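Local structure of UTP-glucose-1-phosphate uridylyltransferase 2 (Trypanosoma brucei, 3GUE) at residues 67-72 with 231-236; 125-130 with 210-215. The protein probably catalyses the transfer of a uridylyl group from UTP to glucose 1-phosphate, giving UDP-glucose and diphosphate. One frame throughout, in Å; residues are numbered along the deposited sequence.

Interaction 1: 67-72 with 231-236; sequences KGENTA and LLDYMH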
ATOM      1  N   LYS A  67     -24.080   1.848 -18.500  1.00 30.71           N
ATOM      2  CA  LYS A  67     -25.188   1.560 -17.588  1.00 30.80           C
ATOM      3  C   LYS A  67     -25.459   0.041 -17.545  1.00 30.24           C
ATOM      4  O   LYS A  67     -25.125  -0.685 -18.491  1.00 29.75           O
ATOM      5  CB  LYS A  67     -26.459   2.302 -18.004  1.00 31.05           C
ATOM      6  CG  LYS A  67     -26.401   3.837 -17.827  1.00 32.57           C
ATOM      7  CD  LYS A  67     -27.720   4.510 -18.165  1.00 31.53           C
ATOM      8  CE  LYS A  67     -27.886   4.742 -19.668  1.00 34.24           C
ATOM      9  NZ  LYS A  67     -29.129   5.520 -19.996  1.00 34.62           N
ATOM     10  N   GLY A  68     -26.070  -0.422 -16.455  1.00 29.31           N
ATOM     11  CA  GLY A  68     -26.420  -1.834 -16.303  1.00 28.52           C
ATOM     12  C   GLY A  68     -25.257  -2.563 -15.667  1.00 27.65           C
ATOM     13  O   GLY A  68     -24.111  -2.100 -15.760  1.00 28.17           O
ATOM     14  N   GLU A  69     -25.550  -3.658 -14.956  1.00 26.71           N
ATOM     15  CA  GLU A  69     -24.496  -4.516 -14.395  1.00 25.88           C
ATOM     16  C   GLU A  69     -24.754  -5.974 -14.733  1.00 24.51           C
ATOM     17  O   GLU A  69     -25.893  -6.399 -14.839  1.00 24.28           O
ATOM     18  CB  GLU A  69     -24.383  -4.369 -12.886  1.00 26.56           C
ATOM     19  CG  GLU A  69     -23.920  -2.994 -12.444  1.00 28.52           C
ATOM     20  CD  GLU A  69     -24.163  -2.763 -10.983  1.00 31.28           C
ATOM     21  OE1 GLU A  69     -25.008  -3.476 -10.421  1.00 35.84           O
ATOM     22  OE2 GLU A  69     -23.528  -1.859 -10.393  1.00 32.86           O
ATOM     23  N   ASN A  70     -23.675  -6.717 -14.889  1.00 23.20           N
ATOM     24  CA  ASN A  70     -23.745  -8.138 -15.079  1.00 23.80           C
ATOM     25  C   ASN A  70     -23.530  -8.763 -13.715  1.00 23.69           C
ATOM     26  O   ASN A  70     -22.376  -9.030 -13.353  1.00 23.22           O
ATOM     27  CB  ASN A  70     -22.640  -8.593 -16.049  1.00 23.41           C
ATOM     28  CG  ASN A  70     -22.832 -10.035 -16.535  1.00 24.77           C
ATOM     29  OD1 ASN A  70     -23.674 -10.769 -16.017  1.00 23.43           O
ATOM     30  ND2 ASN A  70     -22.032 -10.444 -17.534  1.00 23.26           N
ATOM     31  N   THR A  71     -24.632  -8.990 -12.976  1.00 24.05           N
ATOM     32  CA  THR A  71     -24.574  -9.586 -11.611  1.00 24.61           C
ATOM     33  C   THR A  71     -23.913 -10.974 -11.612  1.00 24.22           C
ATOM     34  O   THR A  71     -23.283 -11.352 -10.640  1.00 24.02           O
ATOM     35  CB  THR A  71     -25.964  -9.633 -10.923  1.00 23.97           C
ATOM     36  OG1 THR A  71     -26.613  -8.372 -11.097  1.00 25.52           O
ATOM     37  CG2 THR A  71     -25.836  -9.897  -9.413  1.00 25.90           C
ATOM     38  N   ALA A  72     -24.029 -11.704 -12.722  1.00 24.42           N
ATOM     39  CA  ALA A  72     -23.303 -12.966 -12.910  1.00 24.32           C
ATOM     40  C   ALA A  72     -21.786 -12.865 -12.666  1.00 24.95           C
ATOM     41  O   ALA A  72     -21.188 -13.796 -12.101  1.00 24.94           O
ATOM     42  CB  ALA A  72     -23.606 -13.557 -14.282  1.00 24.97           C
ATOM     43  N   LEU A 231     -16.790  -1.604 -13.702  1.00 30.01           N
ATOM     44  CA  LEU A 231     -15.392  -1.767 -14.092  1.00 29.82           C
ATOM     45  C   LEU A 231     -15.069  -3.242 -14.220  1.00 29.48           C
ATOM     46  O   LEU A 231     -14.330  -3.678 -15.116  1.00 30.05           O
ATOM     47  CB  LEU A 231     -14.479  -1.148 -13.060  1.00 29.84           C
ATOM     48  CG  LEU A 231     -12.987  -1.069 -13.411  1.00 29.63           C
ATOM     49  CD1 LEU A 231     -12.703  -0.423 -14.805  1.00 30.20           C
ATOM     50  CD2 LEU A 231     -12.269  -0.321 -12.298  1.00 30.89           C
ATOM     51  N   LEU A 232     -15.607  -4.017 -13.310  1.00 28.70           N
ATOM     52  CA  LEU A 232     -15.568  -5.451 -13.497  1.00 28.77           C
ATOM     53  C   LEU A 232     -16.119  -5.841 -14.863  1.00 27.62           C
ATOM     54  O   LEU A 232     -15.493  -6.628 -15.578  1.00 26.54           O
ATOM     55  CB  LEU A 232     -16.310  -6.167 -12.378  1.00 28.68           C
ATOM     56  CG  LEU A 232     -16.356  -7.694 -12.475  1.00 30.04           C
ATOM     57  CD1 LEU A 232     -14.924  -8.253 -12.788  1.00 27.42           C
ATOM     58  CD2 LEU A 232     -16.895  -8.223 -11.177  1.00 28.07           C
ATOM     59  N   ASP A 233     -17.286  -5.295 -15.212  1.00 27.44           N
ATOM     60  CA  ASP A 233     -17.972  -5.574 -16.489  1.00 26.95           C
ATOM     61  C   ASP A 233     -17.025  -5.277 -17.654  1.00 26.38           C
ATOM     62  O   ASP A 233     -16.879  -6.085 -18.557  1.00 26.47           O
ATOM     63  CB  ASP A 233     -19.234  -4.703 -16.643  1.00 27.33           C
ATOM     64  CG  ASP A 233     -20.419  -5.177 -15.813  1.00 28.63           C
ATOM     65  OD1 ASP A 233     -20.407  -6.294 -15.264  1.00 30.12           O
ATOM     66  OD2 ASP A 233     -21.406  -4.419 -15.742  1.00 29.37           O
ATOM     67  N   TYR A 234     -16.378  -4.111 -17.593  1.00 26.31           N
ATOM     68  CA  TYR A 234     -15.414  -3.658 -18.592  1.00 26.26           C
ATOM     69  C   TYR A 234     -14.226  -4.587 -18.777  1.00 26.40           C
ATOM     70  O   TYR A 234     -13.856  -4.918 -19.912  1.00 26.99           O
ATOM     71  CB  TYR A 234     -14.886  -2.281 -18.241  1.00 26.47           C
ATOM     72  CG  TYR A 234     -13.766  -1.836 -19.163  1.00 28.80           C
ATOM     73  CD1 TYR A 234     -14.038  -1.451 -20.476  1.00 29.80           C
ATOM     74  CD2 TYR A 234     -12.434  -1.830 -18.728  1.00 30.00           C
ATOM     75  CE1 TYR A 234     -13.039  -1.063 -21.326  1.00 31.07           C
ATOM     76  CE2 TYR A 234     -11.412  -1.439 -19.574  1.00 31.03           C
ATOM     77  CZ  TYR A 234     -11.730  -1.049 -20.886  1.00 30.46           C
ATOM     78  OH  TYR A 234     -10.738  -0.635 -21.758  1.00 29.88           O
ATOM     79  N   MET A 235     -13.633  -4.976 -17.655  1.00 25.65           N
ATOM     80  CA  MET A 235     -12.469  -5.856 -17.633  1.00 25.76           C
ATOM     81  C   MET A 235     -12.774  -7.186 -18.327  1.00 23.52           C
ATOM     82  O   MET A 235     -12.000  -7.684 -19.169  1.00 22.94           O
ATOM     83  CB  MET A 235     -12.086  -6.096 -16.183  1.00 24.89           C
ATOM     84  CG  MET A 235     -10.835  -6.926 -16.013  1.00 26.46           C
ATOM     85  SD  MET A 235     -10.714  -7.493 -14.321  1.00 27.36           S
ATOM     86  CE  MET A 235      -9.194  -8.468 -14.474  1.00 25.77           C
ATOM     87  N   HIS A 236     -13.909  -7.757 -17.951  1.00 22.44           N
ATOM     88  CA  HIS A 236     -14.434  -8.970 -18.579  1.00 22.76           C
ATOM     89  C   HIS A 236     -14.729  -8.854 -20.109  1.00 22.91           C
ATOM     90  O   HIS A 236     -14.392  -9.754 -20.894  1.00 22.69           O
ATOM     91  CB  HIS A 236     -15.689  -9.382 -17.805  1.00 21.95           C
ATOM     92  CG  HIS A 236     -16.340 -10.617 -18.325  1.00 21.82           C
ATOM     93  ND1 HIS A 236     -15.828 -11.881 -18.109  1.00 22.94           N
ATOM     94  CD2 HIS A 236     -17.471 -10.788 -19.041  1.00 18.22           C
ATOM     95  CE1 HIS A 236     -16.613 -12.775 -18.684  1.00 20.16           C
ATOM     96  NE2 HIS A 236     -17.616 -12.135 -19.256  1.00 20.46           N
TER
HETATM   97  O   HOH W   1     -21.728  -2.526 -17.295  1.00 31.82           O

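Interaction 2: 125-130 with 210-215; sequences NVPFML and KGYRYM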
ATOM      1  N   ASN A 125     -23.212 -12.613  -0.496  1.00 28.98           N
ATOM      2  CA  ASN A 125     -22.163 -12.967   0.487  1.00 28.57           C
ATOM      3  C   ASN A 125     -20.754 -13.055  -0.148  1.00 27.66           C
ATOM      4  O   ASN A 125     -20.126 -14.115  -0.158  1.00 28.22           O
ATOM      5  CB  ASN A 125     -22.558 -14.279   1.219  1.00 28.53           C
ATOM      6  CG  ASN A 125     -21.676 -14.586   2.457  1.00 29.39           C
ATOM      7  OD1 ASN A 125     -21.065 -13.697   3.051  1.00 29.00           O
ATOM      8  ND2 ASN A 125     -21.630 -15.857   2.842  1.00 28.76           N
ATOM      9  N   VAL A 126     -20.267 -11.933  -0.672  1.00 26.94           N
ATOM     10  CA  VAL A 126     -18.988 -11.877  -1.410  1.00 26.05           C
ATOM     11  C   VAL A 126     -17.833 -12.335  -0.514  1.00 25.74           C
ATOM     12  O   VAL A 126     -17.693 -11.835   0.614  1.00 25.83           O
ATOM     13  CB  VAL A 126     -18.721 -10.442  -1.988  1.00 26.22           C
ATOM     14  CG1 VAL A 126     -18.615  -9.421  -0.859  1.00 25.14           C
ATOM     15  CG2 VAL A 126     -17.463 -10.395  -2.883  1.00 26.24           C
ATOM     16  N   PRO A 127     -17.019 -13.301  -0.992  1.00 25.20           N
ATOM     17  CA  PRO A 127     -15.876 -13.755  -0.219  1.00 25.58           C
ATOM     18  C   PRO A 127     -14.889 -12.633   0.090  1.00 26.47           C
ATOM     19  O   PRO A 127     -14.725 -11.680  -0.693  1.00 26.76           O
ATOM     20  CB  PRO A 127     -15.261 -14.854  -1.110  1.00 25.60           C
ATOM     21  CG  PRO A 127     -16.398 -15.345  -1.899  1.00 24.70           C
ATOM     22  CD  PRO A 127     -17.146 -14.080  -2.235  1.00 25.12           C
ATOM     23  N   PHE A 128     -14.283 -12.712   1.275  1.00 27.12           N
ATOM     24  CA  PHE A 128     -13.377 -11.682   1.765  1.00 27.23           C
ATOM     25  C   PHE A 128     -12.181 -12.302   2.458  1.00 27.36           C
ATOM     26  O   PHE A 128     -12.342 -13.231   3.250  1.00 27.44           O
ATOM     27  CB  PHE A 128     -14.088 -10.776   2.767  1.00 27.55           C
ATOM     28  CG  PHE A 128     -13.193  -9.711   3.394  1.00 28.67           C
ATOM     29  CD1 PHE A 128     -12.811  -8.571   2.674  1.00 30.06           C
ATOM     30  CD2 PHE A 128     -12.767  -9.833   4.718  1.00 29.68           C
ATOM     31  CE1 PHE A 128     -11.994  -7.589   3.261  1.00 29.28           C
ATOM     32  CE2 PHE A 128     -11.949  -8.823   5.331  1.00 29.18           C
ATOM     33  CZ  PHE A 128     -11.575  -7.718   4.605  1.00 29.20           C
ATOM     34  N   MET A 129     -11.003 -11.732   2.199  1.00 27.16           N
ATOM     35  CA  MET A 129      -9.735 -12.253   2.701  1.00 27.46           C
ATOM     36  C   MET A 129      -8.844 -11.077   3.084  1.00 27.20           C
ATOM     37  O   MET A 129      -9.002  -9.974   2.574  1.00 26.94           O
ATOM     38  CB  MET A 129      -9.037 -13.113   1.635  1.00 27.23           C
ATOM     39  CG  MET A 129      -9.650 -14.502   1.394  1.00 28.29           C
ATOM     40  SD  MET A 129      -8.682 -15.587   0.294  1.00 29.40           S
ATOM     41  CE  MET A 129      -8.891 -14.735  -1.249  1.00 28.98           C
ATOM     42  N   LEU A 130      -7.928 -11.335   3.995  1.00 26.20           N
ATOM     43  CA  LEU A 130      -6.951 -10.360   4.432  1.00 26.14           C
ATOM     44  C   LEU A 130      -5.619 -11.104   4.322  1.00 26.20           C
ATOM     45  O   LEU A 130      -5.450 -12.216   4.847  1.00 26.67           O
ATOM     46  CB  LEU A 130      -7.250  -9.927   5.885  1.00 26.34           C
ATOM     47  CG  LEU A 130      -8.371  -8.930   6.234  1.00 24.88           C
ATOM     48  CD1 LEU A 130      -8.811  -9.200   7.656  1.00 24.62           C
ATOM     49  CD2 LEU A 130      -7.920  -7.449   6.121  1.00 23.29           C
ATOM     50  N   LYS A 210     -14.928 -23.230  -6.664  1.00 27.38           N
ATOM     51  CA  LYS A 210     -16.268 -22.764  -6.289  1.00 27.88           C
ATOM     52  C   LYS A 210     -16.825 -21.788  -7.352  1.00 27.69           C
ATOM     53  O   LYS A 210     -17.932 -21.267  -7.223  1.00 27.39           O
ATOM     54  CB  LYS A 210     -16.259 -22.150  -4.869  1.00 28.35           C
ATOM     55  CG  LYS A 210     -15.429 -22.907  -3.807  1.00 29.16           C
ATOM     56  CD  LYS A 210     -15.935 -24.330  -3.481  1.00 33.09           C
ATOM     57  CE  LYS A 210     -15.157 -25.469  -4.214  1.00 34.83           C
ATOM     58  NZ  LYS A 210     -13.626 -25.334  -4.237  1.00 32.49           N
ATOM     59  N   GLY A 211     -16.055 -21.563  -8.418  1.00 26.90           N
ATOM     60  CA  GLY A 211     -16.576 -20.855  -9.579  1.00 26.31           C
ATOM     61  C   GLY A 211     -16.171 -19.391  -9.606  1.00 26.03           C
ATOM     62  O   GLY A 211     -16.563 -18.659 -10.518  1.00 25.33           O
ATOM     63  N   TYR A 212     -15.400 -18.962  -8.603  1.00 26.34           N
ATOM     64  CA  TYR A 212     -14.868 -17.593  -8.594  1.00 26.48           C
ATOM     65  C   TYR A 212     -13.780 -17.429  -9.673  1.00 26.13           C
ATOM     66  O   TYR A 212     -12.978 -18.342  -9.879  1.00 27.42           O
ATOM     67  CB  TYR A 212     -14.391 -17.185  -7.188  1.00 26.60           C
ATOM     68  CG  TYR A 212     -15.493 -17.251  -6.150  1.00 27.82           C
ATOM     69  CD1 TYR A 212     -16.540 -16.318  -6.163  1.00 25.39           C
ATOM     70  CD2 TYR A 212     -15.539 -18.291  -5.191  1.00 28.06           C
ATOM     71  CE1 TYR A 212     -17.569 -16.377  -5.232  1.00 26.27           C
ATOM     72  CE2 TYR A 212     -16.582 -18.360  -4.249  1.00 26.53           C
ATOM     73  CZ  TYR A 212     -17.585 -17.395  -4.273  1.00 27.47           C
ATOM     74  OH  TYR A 212     -18.621 -17.414  -3.361  1.00 26.95           O
ATOM     75  N   ARG A 213     -13.785 -16.284 -10.369  1.00 25.32           N
ATOM     76  CA  ARG A 213     -12.876 -16.015 -11.477  1.00 25.87           C
ATOM     77  C   ARG A 213     -12.187 -14.655 -11.361  1.00 26.03           C
ATOM     78  O   ARG A 213     -11.270 -14.375 -12.118  1.00 26.59           O
ATOM     79  CB  ARG A 213     -13.632 -16.039 -12.824  1.00 25.83           C
ATOM     80  CG  ARG A 213     -14.120 -17.390 -13.298  1.00 26.43           C
ATOM     81  CD  ARG A 213     -12.938 -18.339 -13.621  1.00 24.91           C
ATOM     82  NE  ARG A 213     -13.437 -19.663 -14.020  1.00 25.72           N
ATOM     83  CZ  ARG A 213     -13.646 -20.673 -13.181  1.00 26.50           C
ATOM     84  NH1 ARG A 213     -13.409 -20.524 -11.895  1.00 27.29           N
ATOM     85  NH2 ARG A 213     -14.090 -21.835 -13.622  1.00 26.71           N
ATOM     86  N   TYR A 214     -12.663 -13.794 -10.462  1.00 26.76           N
ATOM     87  CA  TYR A 214     -12.135 -12.433 -10.340  1.00 27.34           C
ATOM     88  C   TYR A 214     -11.859 -12.043  -8.899  1.00 28.13           C
ATOM     89  O   TYR A 214     -12.624 -12.393  -7.975  1.00 27.71           O
ATOM     90  CB  TYR A 214     -13.106 -11.433 -10.979  1.00 27.18           C
ATOM     91  CG  TYR A 214     -13.181 -11.558 -12.476  1.00 27.23           C
ATOM     92  CD1 TYR A 214     -12.188 -11.027 -13.280  1.00 26.29           C
ATOM     93  CD2 TYR A 214     -14.235 -12.248 -13.095  1.00 27.30           C
ATOM     94  CE1 TYR A 214     -12.251 -11.137 -14.704  1.00 25.52           C
ATOM     95  CE2 TYR A 214     -14.295 -12.369 -14.489  1.00 27.93           C
ATOM     96  CZ  TYR A 214     -13.308 -11.799 -15.286  1.00 26.64           C
ATOM     97  OH  TYR A 214     -13.358 -11.933 -16.677  1.00 26.68           O
ATOM     98  N   MET A 215     -10.772 -11.303  -8.717  1.00 27.35           N
ATOM     99  CA  MET A 215     -10.386 -10.836  -7.415  1.00 28.60           C
ATOM    100  C   MET A 215     -10.076  -9.351  -7.446  1.00 27.97           C
ATOM    101  O   MET A 215      -9.264  -8.905  -8.236  1.00 28.39           O
ATOM    102  CB  MET A 215      -9.167 -11.599  -6.890  1.00 27.99           C
ATOM    103  CG  MET A 215      -8.628 -11.038  -5.590  1.00 28.91           C
ATOM    104  SD  MET A 215      -7.359 -12.110  -4.894  1.00 28.81           S
ATOM    105  CE  MET A 215      -8.318 -13.570  -4.503  1.00 27.18           C
TER

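Interaction 1: 67-72 with 231-236
Asp233, on the helix 229-237 that flanks the central mixed sheet of this GT-A-type nucleotidyltransferase, turns its carboxylate to the backbone of the loop that leads into the short helix 71-74. The amide of Asn70 is the donor, and it is shared: its N lies 3.3 Å from Asp233 OD1 and 3.3 Å from Asp233 OD2. The N-H...O angles of 151° and 146° are nearly equal, so the hydrogen falls between the two oxygens in a bifurcated pair of weak bonds. With chi1 of Asp233 at -77° the carboxylate swings off the helix to meet the loop. Its OD1 also lies 3.3 Å from Asn70 CB, and the backbone of Glu69 comes alongside the other oxygen, CA to Asp233 OD2 at 3.4 Å.

Glu69 sends its own carboxylate away from this acid; its OE1 makes a long, weak ion pair with Arg122, and OE2 remains 6.3 Å from Asp233 OD2. On the helix, Leu231, Leu232 and Met235 pack on Trp307 of strand 300-309. The carbonyl of Gly68 receives a bond from a water, which donates to both segments: its oxygen lies 2.9 Å from Gly68 O and 2.5 Å from Asp233 OD2, the latter unusually short and its exact value doubtful.

Interaction 2: 125-130 with 210-215
The two segments run into strands 128-132 and 214-219 without pairing with each other: Pro127 and Tyr212, whose CA atoms are the nearest across the contact, lie 9.3 Å apart, and strand 77-83 runs between the two strands in the sheet. No hydrogen bond crosses; side chains bridge the distance over Val78. Pro127 and Tyr212 meet head-on from their own segments, and the proline ring meets the phenol end of the tyrosine obliquely. Its CG is 3.4 Å from Tyr212 CZ and equally close to Tyr212 OH, while Pro127 CD lies 3.8 Å from Tyr212 CE1. A chi1 of -59° directs the phenol of Tyr212 at the proline.

Deeper in, two methionines touch by their methyl groups, Met129 CE to Met215 CE 3.5 Å. Their chains run roughly perpendicular; each is extended through chi2 and bent at chi3 (-69° in Met129, -66° in Met215), which brings the methyls together. Leu207 of helix 203-209 packs against both.

Ahead of Tyr212, Gly211 ends helix 203-209 with positive phi in a Schellman motif. The carbonyl of Tyr212 accepts a bond from Arg213 NH1 at 3.0 Å, the donor lying above the carbonyl plane, and the same nitrogen also bonds to Leu208 O at the helix end.

The side chain of Met129 lies about 11 Å from the bound UDP-glucose. Parallel strands 128-132, 77-83 and 214-219, with helix 203-209 packed on Met129 and Met215, form part of the Rossmann-like sheet of the GT-A fold.

How the interactions relate
From the N terminus the chain passes 67-72, runs through strand 77-83 and helix 107-122, and reaches 125-130. About 80 residues later, 210-215 returns across strand 77-83 from it and closes interaction 2; strand 214-219 then leads to helix 229-237, where 231-236 meets 67-72 and closes interaction 1. The smaller loop is thus nested inside the larger. The centres of the contacts are about 16 Å apart, joined by Tyr214: its OH lies 2.9 Å from His236 ND1, a probable hydrogen bond, and its ring packs against Leu232 and Met235. Interaction 2 ties the starts of strands 128-132 and 214-219 across strand 77-83, and interaction 1 ties a flanking helix to the loop preceding strand 77-83.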